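Local atomic coordinates of Non-structural protein 5 (Modoc virus, PDB entry 2WA2), a protein that probably methylates the viral RNA cap at the guanine N7 and ribose 2'-O positions, using S-adenosylmethionine as methyl donor. Residues T68-W73 with E228-S233. The protein carries 4 engineered substitutions. Sequence-based numbering, arbitrary orientation.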
ATOM      1  N   THR A  68     -11.253   1.502   0.210  1.00 20.38           N
ATOM      2  CA  THR A  68     -11.733   2.814   0.618  1.00 19.89           C
ATOM      3  C   THR A  68     -11.439   3.047   2.095  1.00 19.03           C
ATOM      4  O   THR A  68     -10.899   4.086   2.462  1.00 17.63           O
ATOM      5  CB  THR A  68     -13.238   2.965   0.354  1.00 20.21           C
ATOM      6  OG1 THR A  68     -13.465   2.909  -1.060  1.00 21.89           O
ATOM      7  CG2 THR A  68     -13.780   4.294   0.887  1.00 20.43           C
ATOM      8  N   ALA A  69     -11.789   2.066   2.930  1.00 18.20           N
ATOM      9  CA  ALA A  69     -11.663   2.235   4.367  1.00 17.57           C
ATOM     10  C   ALA A  69     -10.207   2.460   4.758  1.00 16.88           C
ATOM     11  O   ALA A  69      -9.923   3.265   5.627  1.00 16.11           O
ATOM     12  CB  ALA A  69     -12.233   1.005   5.089  1.00 18.08           C
ATOM     13  N   LYS A  70      -9.286   1.741   4.107  1.00 15.93           N
ATOM     14  CA  LYS A  70      -7.867   1.842   4.438  1.00 15.67           C
ATOM     15  C   LYS A  70      -7.321   3.202   4.055  1.00 15.06           C
ATOM     16  O   LYS A  70      -6.656   3.831   4.871  1.00 15.63           O
ATOM     17  CB  LYS A  70      -7.055   0.725   3.771  1.00 15.11           C
ATOM     18  CG  LYS A  70      -7.219  -0.636   4.464  1.00 16.78           C
ATOM     19  CD  LYS A  70      -6.770  -1.835   3.599  1.00 18.22           C
ATOM     20  CE  LYS A  70      -5.341  -1.748   3.134  1.00 21.99           C
ATOM     21  NZ  LYS A  70      -5.008  -2.935   2.241  1.00 19.74           N
ATOM     22  N   LEU A  71      -7.621   3.673   2.843  1.00 14.41           N
ATOM     23  CA  LEU A  71      -7.081   4.987   2.418  1.00 15.10           C
ATOM     24  C   LEU A  71      -7.709   6.075   3.274  1.00 14.71           C
ATOM     25  O   LEU A  71      -7.021   7.014   3.650  1.00 14.93           O
ATOM     26  CB  LEU A  71      -7.334   5.283   0.943  1.00 14.70           C
ATOM     27  CG  LEU A  71      -6.723   6.581   0.402  1.00 14.06           C
ATOM     28  CD1 LEU A  71      -5.236   6.672   0.725  1.00 13.15           C
ATOM     29  CD2 LEU A  71      -7.004   6.763  -1.095  1.00 14.90           C
ATOM     30  N   ALA A  72      -8.998   5.930   3.577  1.00 16.37           N
ATOM     31  CA  ALA A  72      -9.713   6.911   4.425  1.00 17.60           C
ATOM     32  C   ALA A  72      -9.082   7.016   5.816  1.00 18.34           C
ATOM     33  O   ALA A  72      -8.915   8.122   6.353  1.00 18.85           O
ATOM     34  CB  ALA A  72     -11.246   6.578   4.515  1.00 18.01           C
ATOM     35  N   TRP A  73      -8.720   5.855   6.380  1.00 18.45           N
ATOM     36  CA  TRP A  73      -8.038   5.782   7.656  1.00 18.86           C
ATOM     37  C   TRP A  73      -6.707   6.513   7.624  1.00 19.09           C
ATOM     38  O   TRP A  73      -6.437   7.335   8.501  1.00 19.08           O
ATOM     39  CB  TRP A  73      -7.840   4.328   8.099  1.00 19.42           C
ATOM     40  CG  TRP A  73      -7.365   4.190   9.535  1.00 19.69           C
ATOM     41  CD1 TRP A  73      -8.157   4.008  10.649  1.00 20.93           C
ATOM     42  CD2 TRP A  73      -6.008   4.249  10.010  1.00 18.29           C
ATOM     43  NE1 TRP A  73      -7.365   3.931  11.777  1.00 21.10           N
ATOM     44  CE2 TRP A  73      -6.049   4.084  11.418  1.00 19.16           C
ATOM     45  CE3 TRP A  73      -4.758   4.425   9.385  1.00 16.87           C
ATOM     46  CZ2 TRP A  73      -4.888   4.081  12.214  1.00 18.52           C
ATOM     47  CZ3 TRP A  73      -3.598   4.409  10.177  1.00 20.10           C
ATOM     48  CH2 TRP A  73      -3.680   4.246  11.589  1.00 19.70           C
ATOM     49  N   GLU A 228       1.126  -6.286   5.417  1.00 10.34           N
ATOM     50  CA  GLU A 228       1.184  -5.019   4.622  1.00 10.41           C
ATOM     51  C   GLU A 228       1.290  -3.796   5.523  1.00  9.98           C
ATOM     52  O   GLU A 228       0.615  -3.682   6.548  1.00 10.23           O
ATOM     53  CB  GLU A 228      -0.019  -4.839   3.672  1.00 10.05           C
ATOM     54  CG  GLU A 228      -1.326  -4.590   4.440  1.00 11.48           C
ATOM     55  CD  GLU A 228      -2.574  -4.742   3.590  1.00 12.75           C
ATOM     56  OE1 GLU A 228      -2.449  -5.203   2.440  1.00 15.48           O
ATOM     57  OE2 GLU A 228      -3.679  -4.413   4.086  1.00 17.78           O
ATOM     58  N   MET A 229       2.187  -2.906   5.145  1.00  9.60           N
ATOM     59  CA  MET A 229       2.270  -1.587   5.781  1.00  9.44           C
ATOM     60  C   MET A 229       2.339  -0.515   4.682  1.00 10.69           C
ATOM     61  O   MET A 229       2.490  -0.832   3.488  1.00 10.30           O
ATOM     62  CB  MET A 229       3.468  -1.549   6.733  1.00  8.69           C
ATOM     63  CG  MET A 229       3.276  -2.511   7.914  1.00  9.56           C
ATOM     64  SD  MET A 229       4.738  -2.659   8.961  1.00 11.24           S
ATOM     65  CE  MET A 229       4.794  -1.009   9.736  1.00  9.48           C
ATOM     66  N   TYR A 230       2.179   0.751   5.061  1.00 10.80           N
ATOM     67  CA  TYR A 230       2.039   1.811   4.070  1.00 11.36           C
ATOM     68  C   TYR A 230       3.117   2.858   4.232  1.00 11.76           C
ATOM     69  O   TYR A 230       3.280   3.415   5.313  1.00 12.34           O
ATOM     70  CB  TYR A 230       0.646   2.418   4.069  1.00 12.84           C
ATOM     71  CG  TYR A 230      -0.328   1.453   3.426  1.00 12.16           C
ATOM     72  CD1 TYR A 230      -0.583   1.519   2.052  1.00 12.36           C
ATOM     73  CD2 TYR A 230      -0.945   0.455   4.177  1.00 12.65           C
ATOM     74  CE1 TYR A 230      -1.462   0.617   1.440  1.00 11.82           C
ATOM     75  CE2 TYR A 230      -1.822  -0.473   3.564  1.00 14.64           C
ATOM     76  CZ  TYR A 230      -2.060  -0.371   2.194  1.00 14.89           C
ATOM     77  OH  TYR A 230      -2.888  -1.288   1.567  1.00 16.70           O
ATOM     78  N   PHE A 231       3.876   3.087   3.171  1.00 11.44           N
ATOM     79  CA  PHE A 231       4.943   4.077   3.217  1.00 10.82           C
ATOM     80  C   PHE A 231       4.278   5.392   2.841  1.00 12.05           C
ATOM     81  O   PHE A 231       3.772   5.542   1.712  1.00  9.58           O
ATOM     82  CB  PHE A 231       6.087   3.705   2.250  1.00 11.97           C
ATOM     83  CG  PHE A 231       7.200   4.724   2.180  1.00 12.23           C
ATOM     84  CD1 PHE A 231       7.981   5.016   3.305  1.00 10.00           C
ATOM     85  CD2 PHE A 231       7.499   5.371   0.969  1.00 11.68           C
ATOM     86  CE1 PHE A 231       9.025   5.958   3.243  1.00 13.18           C
ATOM     87  CE2 PHE A 231       8.556   6.321   0.890  1.00 15.01           C
ATOM     88  CZ  PHE A 231       9.305   6.627   2.029  1.00 14.38           C
ATOM     89  N   VAL A 232       4.285   6.337   3.794  1.00 11.40           N
ATOM     90  CA  VAL A 232       3.456   7.537   3.697  1.00 12.20           C
ATOM     91  C   VAL A 232       4.283   8.827   3.933  1.00 13.30           C
ATOM     92  O   VAL A 232       5.289   8.819   4.662  1.00 11.87           O
ATOM     93  CB  VAL A 232       2.220   7.473   4.665  1.00 12.47           C
ATOM     94  CG1 VAL A 232       1.240   6.290   4.355  1.00 11.88           C
ATOM     95  CG2 VAL A 232       2.670   7.398   6.136  1.00 13.34           C
ATOM     96  N   SER A 233       3.875   9.916   3.291  1.00 12.92           N
ATOM     97  CA  SER A 233       4.589  11.176   3.388  1.00 15.09           C
ATOM     98  C   SER A 233       4.258  11.947   4.672  1.00 16.06           C
ATOM     99  O   SER A 233       5.091  12.718   5.124  1.00 17.57           O
ATOM    100  CB  SER A 233       4.293  12.063   2.163  1.00 13.83           C
ATOM    101  OG  SER A 233       2.912  12.106   1.919  1.00 13.55           O
TER
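Lys70 NZ reaches two oxygens, one from Glu228 just before strand 229-232 and one from Tyr230 within it, forming a salt bridge to Glu228 OE2 at 2.7 Å and a weak hydrogen bond to Tyr230 OH at 2.8 Å. The ammonium meets OE2 from above the carboxylate plane, 44° out of it. Its bond to the phenol is poorly directed, because Lys70 CE lies almost as near to Tyr230 OH (2.9 Å) as NZ does. A lysine suits this place: its long chain spans the gap from helix 66-76, and a bend at chi3 (57°) turns the amine toward Glu228 and Tyr230. Glu228, extended beyond CG, comes from the opposite direction, whereas Tyr230 crosses the lysine at about a right angle. This is the Rossmann-like methyltransferase fold, with strand 229-232 running antiparallel between strands 188-193 and 215-217. Lys70, Asp155, Lys192 and Glu228 correspond to the K-D-K-E tetrad of flaviviral 2'-O-methyltransferases; bound S-adenosylmethionine lies about 7 Å from the Lys70 side chain. Glu228, with two oxygens to share, also pairs with Lys192 through OE1, while second-shell Ser222 OG helps position the carboxylate at OE2. Tyrosine carries its hydroxyl out from the strand to meet both Lys70 and its stronger partner, Asp155 OD1.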